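Long-range contact in alpha-n-acetylglucosaminidase family protein (Clostridium perfringens, PDB 4A42), which probably binds carbohydrate, as a family 32 carbohydrate-binding module of a family 89 alpha-N-acetylglucosaminidase: residues N85-N96 against R128-V139. Sequence-based numbering, arbitrary orientation.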
# COMPACT_ATOMS: atom_id res chain seq x y z
N ASN A 85 7.63 -14.43 -4.25
CA ASN A 85 8.71 -14.73 -5.20
C ASN A 85 8.72 -13.89 -6.48
O ASN A 85 9.80 -13.55 -7.01
CB ASN A 85 8.70 -16.20 -5.58
CG ASN A 85 9.29 -17.07 -4.50
OD1 ASN A 85 10.00 -16.59 -3.62
ND2 ASN A 85 9.00 -18.37 -4.57
N SER A 86 7.53 -13.59 -6.98
CA SER A 86 7.37 -12.98 -8.28
C SER A 86 7.54 -11.47 -8.18
O SER A 86 7.20 -10.88 -7.16
CB SER A 86 5.98 -13.31 -8.85
OG SER A 86 5.86 -14.69 -9.19
N PRO A 87 8.03 -10.83 -9.25
CA PRO A 87 8.05 -9.37 -9.28
C PRO A 87 6.66 -8.83 -8.99
O PRO A 87 5.66 -9.33 -9.52
CB PRO A 87 8.46 -9.05 -10.72
CG PRO A 87 9.29 -10.25 -11.11
CD PRO A 87 8.59 -11.41 -10.48
N LEU A 88 6.58 -7.81 -8.15
CA LEU A 88 5.29 -7.25 -7.78
C LEU A 88 4.72 -6.40 -8.90
O LEU A 88 5.42 -5.56 -9.47
CB LEU A 88 5.41 -6.44 -6.50
CG LEU A 88 4.09 -6.03 -5.85
CD1 LEU A 88 3.38 -7.26 -5.30
CD2 LEU A 88 4.35 -5.02 -4.74
N LYS A 89 3.46 -6.63 -9.22
CA LYS A 89 2.72 -5.79 -10.15
C LYS A 89 1.67 -5.07 -9.33
O LYS A 89 0.88 -5.71 -8.64
CB LYS A 89 2.09 -6.63 -11.27
CG LYS A 89 3.12 -7.28 -12.19
CD LYS A 89 2.48 -8.28 -13.14
CE LYS A 89 3.54 -8.97 -13.97
NZ LYS A 89 4.16 -8.02 -14.92
N TYR A 90 1.67 -3.74 -9.40
CA TYR A 90 0.87 -2.95 -8.46
C TYR A 90 0.60 -1.55 -8.99
O TYR A 90 1.28 -1.07 -9.91
CB TYR A 90 1.59 -2.85 -7.10
CG TYR A 90 2.83 -1.97 -7.12
CD1 TYR A 90 4.05 -2.47 -7.58
CD2 TYR A 90 2.78 -0.63 -6.73
CE1 TYR A 90 5.19 -1.66 -7.62
CE2 TYR A 90 3.92 0.18 -6.76
CZ TYR A 90 5.12 -0.35 -7.21
OH TYR A 90 6.27 0.42 -7.27
N SER A 91 -0.41 -0.92 -8.39
CA SER A 91 -0.66 0.50 -8.57
C SER A 91 -1.00 1.12 -7.22
O SER A 91 -1.37 0.43 -6.27
CB SER A 91 -1.79 0.75 -9.57
OG SER A 91 -3.04 0.24 -9.11
N ILE A 92 -0.83 2.44 -7.15
CA ILE A 92 -1.14 3.20 -5.96
C ILE A 92 -2.06 4.34 -6.37
O ILE A 92 -1.77 5.06 -7.33
CB ILE A 92 0.15 3.78 -5.34
CG1 ILE A 92 1.18 2.66 -5.10
CG2 ILE A 92 -0.16 4.50 -4.03
CD1 ILE A 92 2.44 3.16 -4.42
N GLU A 93 -3.17 4.48 -5.65
CA GLU A 93 -4.15 5.53 -5.89
C GLU A 93 -4.34 6.32 -4.61
O GLU A 93 -4.23 5.77 -3.53
CB GLU A 93 -5.50 4.93 -6.29
CG GLU A 93 -5.56 4.26 -7.64
CD GLU A 93 -6.84 3.46 -7.79
OE1 GLU A 93 -6.93 2.37 -7.19
OE2 GLU A 93 -7.77 3.92 -8.49
N ILE A 94 -4.66 7.61 -4.73
CA ILE A 94 -5.00 8.41 -3.56
C ILE A 94 -6.33 9.11 -3.79
O ILE A 94 -6.73 9.32 -4.94
CB ILE A 94 -3.90 9.44 -3.22
CG1 ILE A 94 -3.63 10.37 -4.41
CG2 ILE A 94 -2.62 8.71 -2.79
CD1 ILE A 94 -2.72 11.54 -4.07
N SER A 95 -7.01 9.45 -2.70
CA SER A 95 -8.28 10.16 -2.78
C SER A 95 -8.48 11.04 -1.55
O SER A 95 -7.93 10.76 -0.48
CB SER A 95 -9.45 9.19 -2.91
OG SER A 95 -10.68 9.88 -3.06
N ASN A 96 -9.30 12.08 -1.71
CA ASN A 96 -9.72 12.92 -0.61
C ASN A 96 -11.09 12.54 -0.08
O ASN A 96 -11.33 12.56 1.11
CB ASN A 96 -9.67 14.39 -1.00
CG ASN A 96 -8.28 14.88 -1.22
OD1 ASN A 96 -7.35 14.37 -0.62
ND2 ASN A 96 -8.12 15.86 -2.06
N ARG A 128 -6.46 11.60 1.91
CA ARG A 128 -6.95 10.87 3.05
C ARG A 128 -6.89 9.34 2.85
O ARG A 128 -6.60 8.61 3.77
CB ARG A 128 -8.36 11.30 3.43
CG ARG A 128 -8.99 10.46 4.48
CD ARG A 128 -10.26 11.02 5.03
NE ARG A 128 -10.97 9.98 5.73
CZ ARG A 128 -12.15 10.12 6.28
NH1 ARG A 128 -12.77 11.28 6.22
NH2 ARG A 128 -12.74 9.09 6.89
N PHE A 129 -7.14 8.89 1.63
CA PHE A 129 -7.15 7.46 1.34
C PHE A 129 -6.01 7.08 0.42
O PHE A 129 -5.73 7.77 -0.55
CB PHE A 129 -8.48 7.05 0.70
CG PHE A 129 -9.68 7.38 1.53
CD1 PHE A 129 -10.18 6.47 2.46
CD2 PHE A 129 -10.32 8.59 1.39
CE1 PHE A 129 -11.29 6.78 3.23
CE2 PHE A 129 -11.42 8.91 2.16
CZ PHE A 129 -11.91 8.00 3.07
N VAL A 130 -5.34 5.97 0.73
CA VAL A 130 -4.30 5.45 -0.13
C VAL A 130 -4.65 4.01 -0.45
O VAL A 130 -4.78 3.17 0.46
CB VAL A 130 -2.90 5.56 0.52
CG1 VAL A 130 -1.81 5.28 -0.50
CG2 VAL A 130 -2.71 6.94 1.15
N ARG A 131 -4.83 3.72 -1.74
CA ARG A 131 -5.26 2.40 -2.18
C ARG A 131 -4.19 1.73 -3.02
O ARG A 131 -3.60 2.34 -3.92
CB ARG A 131 -6.59 2.48 -2.93
CG ARG A 131 -7.13 1.10 -3.34
CD ARG A 131 -8.57 1.17 -3.79
NE ARG A 131 -8.72 1.88 -5.06
CZ ARG A 131 -9.89 2.19 -5.61
NH1 ARG A 131 -11.01 1.86 -4.98
NH2 ARG A 131 -9.93 2.83 -6.77
N PHE A 132 -3.92 0.47 -2.69
CA PHE A 132 -2.91 -0.35 -3.36
C PHE A 132 -3.62 -1.49 -4.06
O PHE A 132 -4.41 -2.21 -3.46
CB PHE A 132 -1.93 -0.93 -2.32
CG PHE A 132 -1.13 0.13 -1.61
CD1 PHE A 132 -1.69 0.83 -0.55
CD2 PHE A 132 0.17 0.42 -1.99
CE1 PHE A 132 -0.97 1.82 0.10
CE2 PHE A 132 0.90 1.40 -1.33
CZ PHE A 132 0.32 2.11 -0.29
N ASN A 133 -3.36 -1.65 -5.35
CA ASN A 133 -3.92 -2.76 -6.08
C ASN A 133 -2.79 -3.66 -6.53
O ASN A 133 -1.76 -3.18 -6.98
CB ASN A 133 -4.71 -2.24 -7.28
CG ASN A 133 -5.63 -1.09 -6.89
OD1 ASN A 133 -6.60 -1.29 -6.16
ND2 ASN A 133 -5.29 0.12 -7.34
N PHE A 134 -2.98 -4.97 -6.37
CA PHE A 134 -1.92 -5.91 -6.72
C PHE A 134 -2.44 -6.90 -7.76
O PHE A 134 -3.47 -7.53 -7.56
CB PHE A 134 -1.43 -6.66 -5.48
CG PHE A 134 -0.94 -5.76 -4.39
CD1 PHE A 134 0.27 -5.10 -4.53
CD2 PHE A 134 -1.68 -5.55 -3.24
CE1 PHE A 134 0.74 -4.25 -3.55
CE2 PHE A 134 -1.21 -4.69 -2.24
CZ PHE A 134 0.00 -4.05 -2.39
N ASN A 135 -1.74 -6.98 -8.88
CA ASN A 135 -2.14 -7.89 -9.94
C ASN A 135 -1.16 -9.00 -10.29
O ASN A 135 -1.33 -9.65 -11.29
CB ASN A 135 -2.59 -7.15 -11.19
CG ASN A 135 -1.51 -6.33 -11.79
OD1 ASN A 135 -1.18 -5.28 -11.27
ND2 ASN A 135 -0.95 -6.78 -12.91
N SER A 136 -0.11 -9.18 -9.51
CA SER A 136 0.80 -10.27 -9.74
C SER A 136 0.35 -11.51 -8.97
O SER A 136 -0.61 -11.48 -8.23
CB SER A 136 2.23 -9.89 -9.37
OG SER A 136 2.26 -9.09 -8.23
N GLU A 137 1.06 -12.61 -9.21
CA GLU A 137 0.84 -13.84 -8.48
C GLU A 137 1.75 -13.88 -7.25
O GLU A 137 2.75 -13.20 -7.20
CB GLU A 137 1.15 -15.02 -9.39
CG GLU A 137 0.21 -15.15 -10.57
CD GLU A 137 -1.23 -15.27 -10.13
OE1 GLU A 137 -1.47 -15.98 -9.14
OE2 GLU A 137 -2.13 -14.68 -10.77
N ASN A 138 1.37 -14.88 -6.37
CA ASN A 138 2.04 -15.05 -5.07
C ASN A 138 2.32 -13.75 -4.32
O ASN A 138 3.42 -13.56 -3.79
CB ASN A 138 3.31 -15.90 -5.18
CG ASN A 138 4.30 -15.38 -6.22
OD1 ASN A 138 4.97 -14.36 -6.01
ND2 ASN A 138 4.42 -16.09 -7.33
N VAL A 139 1.23 -12.88 -4.29
CA VAL A 139 1.48 -11.66 -3.52
C VAL A 139 1.62 -11.91 -2.03
O VAL A 139 0.73 -12.47 -1.43
CB VAL A 139 0.32 -10.68 -3.76
CG1 VAL A 139 0.43 -9.46 -2.88
CG2 VAL A 139 0.26 -10.27 -5.21
O HOH W 1 5.49 -11.78 -5.28
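E93 and R131 form a salt bridge between neighbouring antiparallel strands. R131 comes side-on with two nitrogens. Its NE reaches E93 OE1 at 2.8 Å, and its NH2 bonds to E93 OE2. The carboxylate and guanidinium planes are 38° apart. A bend at chi3 of R131 (69°) turns the guanidinium so that its edge meets the acid. N133 ND2 also donates to E93 OE1, at 2.8 Å, from the opposite face of the carboxylate to R131 NE. The second N-H of this amide goes to S91 OG in a nearly straight bond of 2.9 Å. Both acceptors lie close to the amide plane, and S64 OG bonds to N133 OD1, so the amide's rotation is fixed. This polar row lies on one face of the sheet.

Strands 90-95 and 129-134 are neighbours in one sheet of the beta-sandwich, the fold of F5/8 type C domains and family 32 modules. S91-N133, E93-R131 and S95-F129 are hydrogen-bonded pairs. A classic beta bulge ends the ladder: R128 N and F129 N both donate to S95 O. Beyond the other end, S136 OG takes the K89 N-H at 2.9 Å, and N135 N donates to K89 O. Further out, N138 has two conformers. In one of them, its OD1 accepts from S86 N at 2.8 Å and its ND2 donates to S86 OG, so this pairing is less certain. A water lies between S86 O and N138 OD1 in this conformer.

The opposite face carries Y90, I92, I94, V130, F132 and F134. I92 CD1 lies 3.9 Å from F132 CE2, the two side chains pointing the same way. L88 crosses F134 at a slant, both its methyls meeting the ring. I78 and I80 of strand 77-82, in the other sheet, pack against this layer.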